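Local atomic coordinates of putative carboxymuconolactone decarboxylase (Burkholderia xenovorans, PDB entry 2QEU), a protein that may have peroxiredoxin activity as a member of the carboxymuconolactone decarboxylase family, although its substrate and exact reaction remain unknown. Residues S23-L28 against Y67-L72; I83-H88 against R123-F128; A92-L97 against K134-K139. All blocks are in the same frame, centred on the assembly; numbering follows the deposited sequence.

Contact 1: S23-L28 against Y67-L72; sequences SDMGGL and YKHLIL
The imidazole of His-69 is met at its edge by the carboxylate of Asp-24, and the two flat groups are twisted 31° apart. The selenium of selenomethionine Met-25 approaches the same ring obliquely, 3.9 Å from His-69 CE1. The hydrogen bond follows the imidazole plane: His-69 NE2 donates to Asp-24 OD1 over 2.7 Å, with an N-H...O angle of 162°. On the acid side the donor arrives on the syn side but tilted out of the carboxylate plane. Asp-24 reaches across from the last turn of helix 10-25 because its CG lies anti to the backbone N (chi1 -169°), whereas His-69 projects toward it from helix 65-79. This His-carboxylate bond thus ties two helices in the interior of the all-helical, AhpD-like fold. The bends at chi2 and chi3 of Met-25 curl its chain beside the ring, close to where an acetate and a citrate, probably from the crystallisation liquor, are bound. Second partners lock the pair: Asp-24 OD2 forms a salt bridge with Arg-50, and His-69 ND1 is probably hydrogen-bonded to His-88 ND1. A chain of polar contacts runs Arg-50, Asp-24, His-69, His-88, in which both nitrogens of the His-69 ring appear engaged and its rotation restrained, while the aspartate, itself braced by the arginine, may polarise the imidazole.

Contact 2: I83-H88 against R123-F128; sequences IGIVNH and RKAVTF
Val-86 and Ala-125 bring the backbones of helices 82-94 and 122-137 together, their CA atoms only 5.4 Å apart, a closeness consistent with the small side chain of Ala-125. Two apolar pairings flank this point. In the first, the Ala-125 methyl rests against the outer arm of Ile-85, with Ala-125 CB 3.7 Å from Ile-85 CD1 and nearly as close to CG1 of the same isoleucine. That arm is fully extended, which carries CD1 out to the alanine. In the second pairing Val-86 CG1 sits squarely over one face of the Phe-128 ring, 3.7 Å from the ring centroid and only 10° off the normal. All six ring carbons are therefore at similar distances from the one methyl, a CH-pi contact in textbook form. Phe-128 offers its face to the valine because its CG is anti to the backbone N (chi1 170°), which sends the ring toward helix 82-94.

This is helix-helix packing within the all-helical AhpD-like fold, and each pairing is shared with further elements. Ile-85 also packs on Val-73 and Ala-77 of helix 65-79, while Ala-125 touches Ile-106 of helix 99-113, so a small apolar core is drawn from four helices. Phe-128 additionally meets the ring of Phe-132, one turn further along its own helix, and touches Thr-89 and Arg-90 on helix 82-94. At the start of the second segment, Arg-123 makes a salt bridge to Glu-30 of a neighbouring subunit, linking helix 122-137 to the hexameric assembly.

Contact 3: A92-L97 against K134-K139; sequences AMNAGL and KELAGK
A Schellman motif ends helix 82-94, and its last helical residues, Met-93 and Asn-94, are what Leu-136 touches as helix 122-137 nears its own end. The cap is built by two backbone bonds: Leu-97 N to Ala-92 O, and Gly-96 N to Met-93 O at 3.0 Å, with Gly-96 in the positive-phi conformation (111°) that suits glycine. The same Met-93 O is approached by a methyl, Leu-136 CD2, at 3.5 Å. The other branch, Leu-136 CD1, lies equally close to Asn-94 OD1, so the forked end of the leucine spans a backbone carbonyl and an amide oxygen. Leucine CG stands anti to the backbone N (chi1 -164°), which sends the fork across toward the other helix. Leu-136 is modelled in two conformations, and these contacts hold for one of them and are less certain for that reason. In the same conformer Met-93 CB lies 4.5 Å from Leu-136 CD2, and the selenomethionine side chain also touches Val-99, Ala-129 and Phe-132.

Beside the leucine a water joins the segments. It donates to Asn-94 OD1 over 2.9 Å and accepts from Lys-139 NZ over 2.8 Å. The lysine amine is held in turn by a salt bridge to Glu-135 OE2 at 2.7 Å, reached on the anti side of the carboxylate. Glu-135 and Lys-139 also touch a crystal neighbour, so their exact poses may owe something to the lattice. Methyls against two oxygens, with one loose apolar contact and a bridging water, make a modest join: the helix end is capped mainly by its own backbone, the ion pair orients the lysine toward the water, and in this conformer Leu-136 may partly shield Met-93 O.

How the contacts relate
From the N terminus, contact 1 closes first, joining the end of helix 10-25 to helix 65-79 around a 38-residue loop that includes helices 30-38 and 40-53. Only afterwards do contacts 2 and 3 open, both on helix 82-94, and both close on helix 122-137. Their segments alternate along the chain, so the two cross, pinning one helix pair at successive points with centres about 14 Å apart. Contact 1 is in series with both yet physically coupled to them: Met-25 CE lies 3.5 Å from Asn-87 CB of contact 2, and His-69 CB packs on Ala-92 CB of contact 3. Helix 82-94 thus packs on helix 65-79 and also on helix 122-137.

Contact 1: S23-L28 against Y67-L72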
ATOM      1  N   SER B  23      -7.849  -5.406  30.092  1.00 16.48           N
ATOM      2  CA  SER B  23      -7.441  -6.800  30.063  1.00 18.24           C
ATOM      3  C   SER B  23      -6.538  -7.085  28.880  1.00 18.95           C
ATOM      4  O   SER B  23      -5.432  -7.626  29.019  1.00 19.21           O
ATOM      5  CB  SER B  23      -8.685  -7.677  29.968  1.00 19.45           C
ATOM      6  OG  SER B  23      -8.341  -9.044  29.921  1.00 30.60           O
ATOM      7  N   ASP B  24      -7.002  -6.659  27.718  1.00 16.42           N
ATOM      8  CA  ASP B  24      -6.313  -6.988  26.486  1.00 17.83           C
ATOM      9  C   ASP B  24      -5.068  -6.160  26.266  1.00 18.11           C
ATOM     10  O   ASP B  24      -4.010  -6.714  25.865  1.00 16.28           O
ATOM     11  CB  ASP B  24      -7.235  -6.801  25.298  1.00 15.89           C
ATOM     12  CG  ASP B  24      -6.640  -7.388  24.045  1.00 16.78           C
ATOM     13  OD1 ASP B  24      -6.379  -8.633  24.052  1.00 11.64           O
ATOM     14  OD2 ASP B  24      -6.431  -6.587  23.114  1.00 16.01           O
HETATM   15  N   MSE B  25      -5.204  -4.852  26.525  1.00 16.06           N
HETATM   16  CA  MSE B  25      -4.191  -3.845  26.172  1.00 17.10           C
HETATM   17  C   MSE B  25      -3.563  -3.054  27.311  1.00 17.90           C
HETATM   18  O   MSE B  25      -2.640  -2.261  27.072  1.00 22.11           O
HETATM   19  CB  MSE B  25      -4.780  -2.848  25.137  1.00 17.30           C
HETATM   20  CG  MSE B  25      -5.282  -3.515  23.870  1.00 18.81           C
HETATM   21 SE   MSE B  25      -3.781  -3.985  22.674  0.75 18.57          SE
HETATM   22  CE  MSE B  25      -3.556  -2.267  21.774  1.00 15.21           C
ATOM     23  N   GLY B  26      -4.034  -3.251  28.547  1.00 17.96           N
ATOM     24  CA  GLY B  26      -3.556  -2.435  29.648  1.00 18.66           C
ATOM     25  C   GLY B  26      -4.047  -1.001  29.610  1.00 19.88           C
ATOM     26  O   GLY B  26      -3.469  -0.144  30.277  1.00 25.49           O
ATOM     27  N   GLY B  27      -5.132  -0.741  28.879  1.00 18.09           N
ATOM     28  CA  GLY B  27      -5.680   0.611  28.713  1.00 16.68           C
ATOM     29  C   GLY B  27      -6.136   0.913  27.268  1.00 18.05           C
ATOM     30  O   GLY B  27      -5.970   0.087  26.351  1.00 18.13           O
ATOM     31  N   LEU B  28      -6.748   2.090  27.092  1.00 16.24           N
ATOM     32  CA  LEU B  28      -7.304   2.514  25.800  1.00 18.54           C
ATOM     33  C   LEU B  28      -6.309   3.402  25.037  1.00 17.08           C
ATOM     34  O   LEU B  28      -5.964   4.491  25.475  1.00 14.92           O
ATOM     35  CB  LEU B  28      -8.631   3.257  26.017  1.00 18.69           C
ATOM     36  CG  LEU B  28      -9.496   3.541  24.791  1.00 13.74           C
ATOM     37  CD1 LEU B  28      -9.895   2.224  24.147  1.00 15.29           C
ATOM     38  CD2 LEU B  28     -10.714   4.382  25.130  1.00 19.51           C
ATOM     39  N   TYR B  67      -0.604 -15.327  20.181  1.00  9.33           N
ATOM     40  CA  TYR B  67      -0.446 -15.397  18.716  1.00  7.87           C
ATOM     41  C   TYR B  67      -1.378 -14.444  17.952  1.00  8.32           C
ATOM     42  O   TYR B  67      -1.005 -13.916  16.893  1.00  9.10           O
ATOM     43  CB  TYR B  67      -0.563 -16.846  18.227  1.00  7.13           C
ATOM     44  CG  TYR B  67       0.531 -17.714  18.813  1.00  9.60           C
ATOM     45  CD1 TYR B  67       1.865 -17.291  18.849  1.00 11.29           C
ATOM     46  CD2 TYR B  67       0.235 -18.939  19.383  1.00 12.15           C
ATOM     47  CE1 TYR B  67       2.867 -18.071  19.452  1.00 11.09           C
ATOM     48  CE2 TYR B  67       1.210 -19.727  19.959  1.00 14.95           C
ATOM     49  CZ  TYR B  67       2.520 -19.314  20.001  1.00 11.96           C
ATOM     50  OH  TYR B  67       3.459 -20.125  20.610  1.00 16.55           O
ATOM     51  N   LYS B  68      -2.572 -14.193  18.519  1.00  7.34           N
ATOM     52  CA  LYS B  68      -3.447 -13.166  18.002  1.00  9.02           C
ATOM     53  C   LYS B  68      -2.727 -11.818  17.990  1.00  8.53           C
ATOM     54  O   LYS B  68      -2.692 -11.119  16.985  1.00  8.67           O
ATOM     55  CB  LYS B  68      -4.723 -13.051  18.811  1.00  9.68           C
ATOM     56  CG  LYS B  68      -5.633 -14.269  18.705  1.00  5.89           C
ATOM     57  CD  LYS B  68      -7.059 -13.967  19.241  1.00  8.83           C
ATOM     58  CE  LYS B  68      -7.958 -15.136  18.968  1.00 12.71           C
ATOM     59  NZ  LYS B  68      -9.294 -14.924  19.533  1.00  8.80           N
ATOM     60  N   HIS B  69      -2.151 -11.463  19.133  1.00  8.06           N
ATOM     61  CA  HIS B  69      -1.388 -10.213  19.186  1.00  7.29           C
ATOM     62  C   HIS B  69      -0.103 -10.212  18.377  1.00  9.04           C
ATOM     63  O   HIS B  69       0.244  -9.170  17.817  1.00  8.92           O
ATOM     64  CB  HIS B  69      -1.141  -9.800  20.614  1.00  8.79           C
ATOM     65  CG  HIS B  69      -2.340  -9.222  21.280  1.00 12.02           C
ATOM     66  ND1 HIS B  69      -2.804  -7.952  21.022  1.00  9.42           N
ATOM     67  CD2 HIS B  69      -3.181  -9.759  22.190  1.00  8.95           C
ATOM     68  CE1 HIS B  69      -3.881  -7.725  21.757  1.00  9.90           C
ATOM     69  NE2 HIS B  69      -4.129  -8.804  22.489  1.00 13.55           N
ATOM     70  N   LEU B  70       0.563 -11.355  18.238  1.00  8.48           N
ATOM     71  CA  LEU B  70       1.690 -11.434  17.319  1.00  6.75           C
ATOM     72  C   LEU B  70       1.254 -11.116  15.877  1.00  4.78           C
ATOM     73  O   LEU B  70       1.947 -10.388  15.184  1.00  8.40           O
ATOM     74  CB  LEU B  70       2.364 -12.795  17.394  1.00  8.21           C
ATOM     75  CG  LEU B  70       3.567 -12.970  16.458  1.00  5.92           C
ATOM     76  CD1 LEU B  70       4.637 -11.946  16.712  1.00  5.39           C
ATOM     77  CD2 LEU B  70       4.080 -14.403  16.633  1.00  7.77           C
ATOM     78  N   ILE B  71       0.116 -11.657  15.428  1.00  6.98           N
ATOM     79  CA  ILE B  71      -0.390 -11.309  14.086  1.00  8.03           C
ATOM     80  C   ILE B  71      -0.579  -9.779  13.968  1.00  7.55           C
ATOM     81  O   ILE B  71      -0.145  -9.180  12.997  1.00  7.63           O
ATOM     82  CB  ILE B  71      -1.684 -12.097  13.730  1.00  7.04           C
ATOM     83  CG1 ILE B  71      -1.332 -13.599  13.539  1.00  8.07           C
ATOM     84  CG2 ILE B  71      -2.416 -11.508  12.506  1.00  7.50           C
ATOM     85  CD1 ILE B  71      -2.535 -14.600  13.639  1.00  9.27           C
ATOM     86  N   LEU B  72      -1.150  -9.172  15.011  1.00  8.55           N
ATOM     87  CA  LEU B  72      -1.359  -7.714  15.024  1.00  7.63           C
ATOM     88  C   LEU B  72      -0.052  -6.950  15.027  1.00  9.43           C
ATOM     89  O   LEU B  72       0.073  -5.913  14.364  1.00  7.25           O
ATOM     90  CB  LEU B  72      -2.332  -7.326  16.117  1.00 10.57           C
ATOM     91  CG  LEU B  72      -3.749  -7.770  15.815  1.00  9.82           C
ATOM     92  CD1 LEU B  72      -4.573  -7.746  17.142  1.00  8.28           C
ATOM     93  CD2 LEU B  72      -4.374  -6.966  14.731  1.00  9.46           C
TER

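Contact 2: I83-H88 against R123-F128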
ATOM      1  N   ILE B  83       2.964   3.051  17.429  1.00 13.05           N
ATOM      2  CA  ILE B  83       2.286   3.041  18.734  1.00 13.28           C
ATOM      3  C   ILE B  83       1.598   1.693  18.898  1.00 11.97           C
ATOM      4  O   ILE B  83       1.799   0.996  19.878  1.00 11.63           O
ATOM      5  CB  ILE B  83       1.250   4.196  18.859  1.00 14.82           C
ATOM      6  CG1 ILE B  83       1.974   5.532  18.697  1.00 19.38           C
ATOM      7  CG2 ILE B  83       0.537   4.118  20.223  1.00 11.01           C
ATOM      8  CD1 ILE B  83       3.142   5.677  19.594  1.00 26.67           C
ATOM      9  N   GLY B  84       0.802   1.332  17.906  1.00 12.03           N
ATOM     10  CA  GLY B  84       0.149   0.047  17.892  1.00  8.82           C
ATOM     11  C   GLY B  84       1.082  -1.133  17.984  1.00  8.34           C
ATOM     12  O   GLY B  84       0.784  -2.086  18.696  1.00  9.84           O
ATOM     13  N   ILE B  85       2.220  -1.079  17.294  1.00  8.78           N
ATOM     14  CA  ILE B  85       3.146  -2.225  17.292  1.00  7.73           C
ATOM     15  C   ILE B  85       3.670  -2.480  18.724  1.00  8.39           C
ATOM     16  O   ILE B  85       3.731  -3.627  19.185  1.00  8.75           O
ATOM     17  CB  ILE B  85       4.310  -2.130  16.251  1.00  5.79           C
ATOM     18  CG1 ILE B  85       4.762  -3.553  15.909  1.00  9.08           C
ATOM     19  CG2 ILE B  85       5.513  -1.298  16.799  1.00  7.74           C
ATOM     20  CD1 ILE B  85       5.804  -3.628  14.885  1.00  6.94           C
ATOM     21  N   VAL B  86       3.987  -1.409  19.472  1.00  8.57           N
ATOM     22  CA  VAL B  86       4.454  -1.577  20.830  1.00  9.17           C
ATOM     23  C   VAL B  86       3.271  -2.029  21.700  1.00  9.50           C
ATOM     24  O   VAL B  86       3.427  -2.942  22.485  1.00  9.07           O
ATOM     25  CB  VAL B  86       5.079  -0.274  21.349  1.00  9.13           C
ATOM     26  CG1 VAL B  86       5.251  -0.293  22.881  1.00 11.42           C
ATOM     27  CG2 VAL B  86       6.375  -0.018  20.613  1.00 10.63           C
ATOM     28  N   ASN B  87       2.082  -1.424  21.546  1.00  8.68           N
ATOM     29  CA  ASN B  87       0.923  -1.881  22.321  1.00  9.61           C
ATOM     30  C   ASN B  87       0.604  -3.382  22.159  1.00  7.08           C
ATOM     31  O   ASN B  87       0.305  -4.066  23.140  1.00 10.97           O
ATOM     32  CB  ASN B  87      -0.331  -1.017  22.051  1.00 10.18           C
ATOM     33  CG  ASN B  87      -0.192   0.407  22.615  1.00 14.89           C
ATOM     34  OD1 ASN B  87       0.570   0.629  23.564  1.00 19.70           O
ATOM     35  ND2 ASN B  87      -0.944   1.350  22.059  1.00 15.91           N
ATOM     36  N   HIS B  88       0.643  -3.874  20.918  1.00  8.23           N
ATOM     37  CA  HIS B  88       0.406  -5.294  20.663  1.00  8.24           C
ATOM     38  C   HIS B  88       1.576  -6.201  21.098  1.00  8.38           C
ATOM     39  O   HIS B  88       1.366  -7.375  21.492  1.00 11.19           O
ATOM     40  CB  HIS B  88      -0.023  -5.522  19.208  1.00  8.77           C
ATOM     41  CG  HIS B  88      -1.406  -5.036  18.922  1.00  8.52           C
ATOM     42  ND1 HIS B  88      -2.524  -5.676  19.400  1.00  6.81           N
ATOM     43  CD2 HIS B  88      -1.853  -3.958  18.231  1.00 10.50           C
ATOM     44  CE1 HIS B  88      -3.600  -5.008  19.031  1.00 13.37           C
ATOM     45  NE2 HIS B  88      -3.223  -3.954  18.335  1.00 10.91           N
ATOM     46  N   ARG B 123      11.194  -3.562  13.661  1.00  8.13           N
ATOM     47  CA  ARG B 123      12.301  -3.668  14.600  1.00  7.73           C
ATOM     48  C   ARG B 123      12.060  -2.883  15.891  1.00  8.54           C
ATOM     49  O   ARG B 123      12.668  -3.190  16.924  1.00  9.29           O
ATOM     50  CB  ARG B 123      13.605  -3.282  13.938  1.00  8.03           C
ATOM     51  CG  ARG B 123      13.726  -1.828  13.564  1.00  6.93           C
ATOM     52  CD  ARG B 123      15.026  -1.607  12.814  1.00  8.46           C
ATOM     53  NE  ARG B 123      15.274  -0.221  12.460  1.00 10.63           N
ATOM     54  CZ  ARG B 123      16.031   0.612  13.159  1.00 14.43           C
ATOM     55  NH1 ARG B 123      16.605   0.238  14.304  1.00 13.19           N
ATOM     56  NH2 ARG B 123      16.213   1.826  12.698  1.00 18.43           N
ATOM     57  N   LYS B 124      11.188  -1.865  15.845  1.00 10.19           N
ATOM     58  CA  LYS B 124      10.904  -1.088  17.082  1.00 10.46           C
ATOM     59  C   LYS B 124      10.214  -1.981  18.147  1.00  7.05           C
ATOM     60  O   LYS B 124      10.410  -1.819  19.388  1.00  8.16           O
ATOM     61  CB  LYS B 124      10.006   0.087  16.724  1.00 12.53           C
ATOM     62  CG  LYS B 124      10.555   1.088  15.716  1.00 13.46           C
ATOM     63  CD  LYS B 124       9.568   2.233  15.462  1.00 15.67           C
ATOM     64  CE  LYS B 124      10.273   3.377  14.737  1.00 21.41           C
ATOM     65  NZ  LYS B 124       9.331   4.399  14.295  1.00 29.09           N
ATOM     66  N   ALA B 125       9.433  -2.945  17.677  1.00  6.39           N
ATOM     67  CA  ALA B 125       8.792  -3.940  18.555  1.00  7.55           C
ATOM     68  C   ALA B 125       9.844  -4.755  19.299  1.00  9.24           C
ATOM     69  O   ALA B 125       9.656  -5.067  20.464  1.00  7.95           O
ATOM     70  CB  ALA B 125       7.820  -4.862  17.721  1.00  9.13           C
ATOM     71  N   VAL B 126      10.937  -5.092  18.611  1.00  8.15           N
ATOM     72  CA  VAL B 126      12.005  -5.907  19.170  1.00  8.73           C
ATOM     73  C   VAL B 126      12.803  -5.095  20.190  1.00 10.13           C
ATOM     74  O   VAL B 126      13.115  -5.568  21.293  1.00 11.74           O
ATOM     75  CB  VAL B 126      12.900  -6.507  18.061  1.00  8.23           C
ATOM     76  CG1 VAL B 126      14.097  -7.324  18.697  1.00  8.84           C
ATOM     77  CG2 VAL B 126      12.061  -7.424  17.126  1.00  7.99           C
ATOM     78  N   THR B 127      13.116  -3.857  19.828  1.00  9.30           N
ATOM     79  CA  THR B 127      13.792  -2.929  20.743  1.00  9.89           C
ATOM     80  C   THR B 127      13.014  -2.808  22.081  1.00  9.28           C
ATOM     81  O   THR B 127      13.579  -2.944  23.184  1.00 11.64           O
ATOM     82  CB  THR B 127      13.945  -1.556  20.137  1.00 14.42           C
ATOM     83  OG1 THR B 127      14.719  -1.666  18.944  1.00 10.70           O
ATOM     84  CG2 THR B 127      14.632  -0.568  21.137  1.00 16.40           C
ATOM     85  N   PHE B 128      11.718  -2.555  21.967  1.00  9.59           N
ATOM     86  CA  PHE B 128      10.822  -2.559  23.112  1.00  9.95           C
ATOM     87  C   PHE B 128      10.834  -3.896  23.855  1.00  9.08           C
ATOM     88  O   PHE B 128      10.934  -3.898  25.098  1.00  9.92           O
ATOM     89  CB  PHE B 128       9.385  -2.185  22.688  1.00  8.55           C
ATOM     90  CG  PHE B 128       8.353  -2.396  23.777  1.00  7.80           C
ATOM     91  CD1 PHE B 128       8.192  -1.484  24.802  1.00 11.07           C
ATOM     92  CD2 PHE B 128       7.561  -3.529  23.776  1.00  6.81           C
ATOM     93  CE1 PHE B 128       7.236  -1.693  25.797  1.00  9.00           C
ATOM     94  CE2 PHE B 128       6.633  -3.749  24.736  1.00 10.31           C
ATOM     95  CZ  PHE B 128       6.477  -2.845  25.769  1.00 10.40           C
TER

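Contact 3: A92-L97 against K134-K139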
ATOM      1  N   ALA B  92       0.966  -9.116  23.614  1.00  9.37           N
ATOM      2  CA  ALA B  92       1.374 -10.477  23.284  1.00 10.42           C
ATOM      3  C   ALA B  92       2.215 -11.067  24.419  1.00  8.19           C
ATOM      4  O   ALA B  92       2.076 -12.248  24.772  1.00  7.65           O
ATOM      5  CB  ALA B  92       2.148 -10.538  21.905  1.00  7.75           C
HETATM    6  N   MSE B  93       3.146 -10.258  24.934  1.00  8.89           N
HETATM    7  CA  MSE B  93       4.117 -10.729  25.923  1.00 11.64           C
HETATM    8  C   MSE B  93       3.446 -10.888  27.280  1.00 11.14           C
HETATM    9  O   MSE B  93       3.733 -11.834  28.022  1.00  7.95           O
HETATM   10  CB  MSE B  93       5.313  -9.788  25.991  1.00 10.80           C
HETATM   11  CG  MSE B  93       6.210  -9.944  24.775  1.00 11.85           C
HETATM   12 SE   MSE B  93       7.704  -8.759  24.711  0.75 10.49          SE
HETATM   13  CE  MSE B  93       8.685  -9.396  26.339  1.00  9.37           C
ATOM     14  N   ASN B  94       2.505  -9.995  27.570  1.00  9.48           N
ATOM     15  CA  ASN B  94       1.646 -10.186  28.735  1.00  9.27           C
ATOM     16  C   ASN B  94       0.896 -11.508  28.671  1.00  8.75           C
ATOM     17  O   ASN B  94       0.646 -12.123  29.736  1.00 10.09           O
ATOM     18  CB  ASN B  94       0.685  -8.995  28.932  1.00 10.12           C
ATOM     19  CG  ASN B  94       1.339  -7.806  29.617  1.00 11.78           C
ATOM     20  OD1 ASN B  94       2.278  -7.971  30.403  1.00 16.46           O
ATOM     21  ND2 ASN B  94       0.817  -6.611  29.369  1.00  6.38           N
ATOM     22  N   ALA B  95       0.516 -11.943  27.473  1.00 10.84           N
ATOM     23  CA  ALA B  95      -0.187 -13.201  27.268  1.00  9.49           C
ATOM     24  C   ALA B  95       0.758 -14.406  27.070  1.00  9.08           C
ATOM     25  O   ALA B  95       0.320 -15.527  26.776  1.00 11.93           O
ATOM     26  CB  ALA B  95      -1.208 -13.059  26.086  1.00 11.08           C
ATOM     27  N   GLY B  96       2.061 -14.191  27.206  1.00 11.27           N
ATOM     28  CA  GLY B  96       3.021 -15.288  27.224  1.00  9.86           C
ATOM     29  C   GLY B  96       3.955 -15.407  26.047  1.00  9.45           C
ATOM     30  O   GLY B  96       4.762 -16.313  25.993  1.00 10.07           O
ATOM     31  N   LEU B  97       3.866 -14.498  25.075  1.00  8.05           N
ATOM     32  CA  LEU B  97       4.760 -14.623  23.934  1.00  8.18           C
ATOM     33  C   LEU B  97       6.194 -14.348  24.357  1.00  9.64           C
ATOM     34  O   LEU B  97       6.436 -13.420  25.102  1.00 10.04           O
ATOM     35  CB  LEU B  97       4.380 -13.616  22.862  1.00  6.15           C
ATOM     36  CG  LEU B  97       5.022 -13.870  21.471  1.00  8.65           C
ATOM     37  CD1 LEU B  97       4.262 -14.934  20.703  1.00 12.26           C
ATOM     38  CD2 LEU B  97       5.179 -12.541  20.681  1.00  8.12           C
ATOM     39  N   LYS B 134      12.586  -7.890  30.483  1.00  7.25           N
ATOM     40  CA  LYS B 134      13.175  -7.699  31.816  1.00  8.69           C
ATOM     41  C   LYS B 134      12.192  -7.074  32.786  1.00  8.05           C
ATOM     42  O   LYS B 134      12.168  -7.449  33.969  1.00  5.67           O
ATOM     43  CB  LYS B 134      14.431  -6.857  31.744  1.00 11.44           C
ATOM     44  CG  LYS B 134      15.548  -7.552  30.987  1.00 17.38           C
ATOM     45  CD  LYS B 134      16.774  -6.686  30.856  1.00 26.25           C
ATOM     46  CE  LYS B 134      16.527  -5.495  29.966  1.00 32.76           C
ATOM     47  NZ  LYS B 134      17.787  -5.000  29.332  1.00 39.78           N
ATOM     48  N   GLU B 135      11.345  -6.156  32.272  1.00  3.77           N
ATOM     49  CA  GLU B 135      10.322  -5.563  33.120  1.00  5.37           C
ATOM     50  C   GLU B 135       9.357  -6.630  33.598  1.00  3.92           C
ATOM     51  O   GLU B 135       9.073  -6.744  34.784  1.00  3.83           O
ATOM     52  CB  GLU B 135       9.573  -4.466  32.364  1.00  4.07           C
ATOM     53  CG  GLU B 135       8.662  -3.684  33.225  1.00  6.83           C
ATOM     54  CD  GLU B 135       7.720  -2.763  32.433  1.00 10.30           C
ATOM     55  OE1 GLU B 135       8.178  -2.057  31.532  1.00  9.36           O
ATOM     56  OE2 GLU B 135       6.505  -2.780  32.740  1.00  8.07           O
ATOM     57  N   LEU B 136       8.873  -7.439  32.661  0.50  3.69           N
ATOM     58  CA  LEU B 136       7.905  -8.468  33.022  0.50  5.83           C
ATOM     59  C   LEU B 136       8.478  -9.468  34.041  0.50  3.29           C
ATOM     60  O   LEU B 136       7.800  -9.869  34.998  0.50  4.66           O
ATOM     61  CB  LEU B 136       7.437  -9.168  31.741  0.50  4.44           C
ATOM     62  CG  LEU B 136       6.179 -10.022  31.785  0.50 10.45           C
ATOM     63  CD1 LEU B 136       4.988  -9.198  32.275  0.50  5.47           C
ATOM     64  CD2 LEU B 136       5.971 -10.547  30.371  0.50  6.20           C
ATOM     65  N   ALA B 137       9.734  -9.847  33.851  1.00  2.88           N
ATOM     66  CA  ALA B 137      10.426 -10.726  34.818  1.00  3.24           C
ATOM     67  C   ALA B 137      10.556 -10.111  36.229  1.00  4.19           C
ATOM     68  O   ALA B 137      10.504 -10.828  37.234  1.00  5.74           O
ATOM     69  CB  ALA B 137      11.772 -11.109  34.308  1.00  4.27           C
ATOM     70  N   GLY B 138      10.711  -8.789  36.320  1.00  3.62           N
ATOM     71  CA  GLY B 138      10.865  -8.087  37.577  1.00  3.57           C
ATOM     72  C   GLY B 138       9.556  -7.781  38.325  1.00  2.00           C
ATOM     73  O   GLY B 138       9.576  -7.205  39.378  1.00  2.00           O
ATOM     74  N   LYS B 139       8.418  -8.134  37.679  1.00  2.00           N
ATOM     75  CA  LYS B 139       7.090  -7.923  38.261  1.00  4.24           C
ATOM     76  C   LYS B 139       6.366  -9.201  38.620  1.00  3.73           C
ATOM     77  O   LYS B 139       5.317  -9.149  39.244  1.00  6.73           O
ATOM     78  CB  LYS B 139       6.215  -7.079  37.325  1.00  3.27           C
ATOM     79  CG  LYS B 139       6.843  -5.773  36.920  1.00  5.08           C
ATOM     80  CD  LYS B 139       5.895  -4.911  36.120  1.00  8.49           C
ATOM     81  CE  LYS B 139       5.510  -5.536  34.819  1.00  3.77           C
ATOM     82  NZ  LYS B 139       4.877  -4.602  33.794  1.00 12.48           N
TER
HETATM   83  O   HOH W   1       2.942  -6.059  32.441  1.00 25.36           O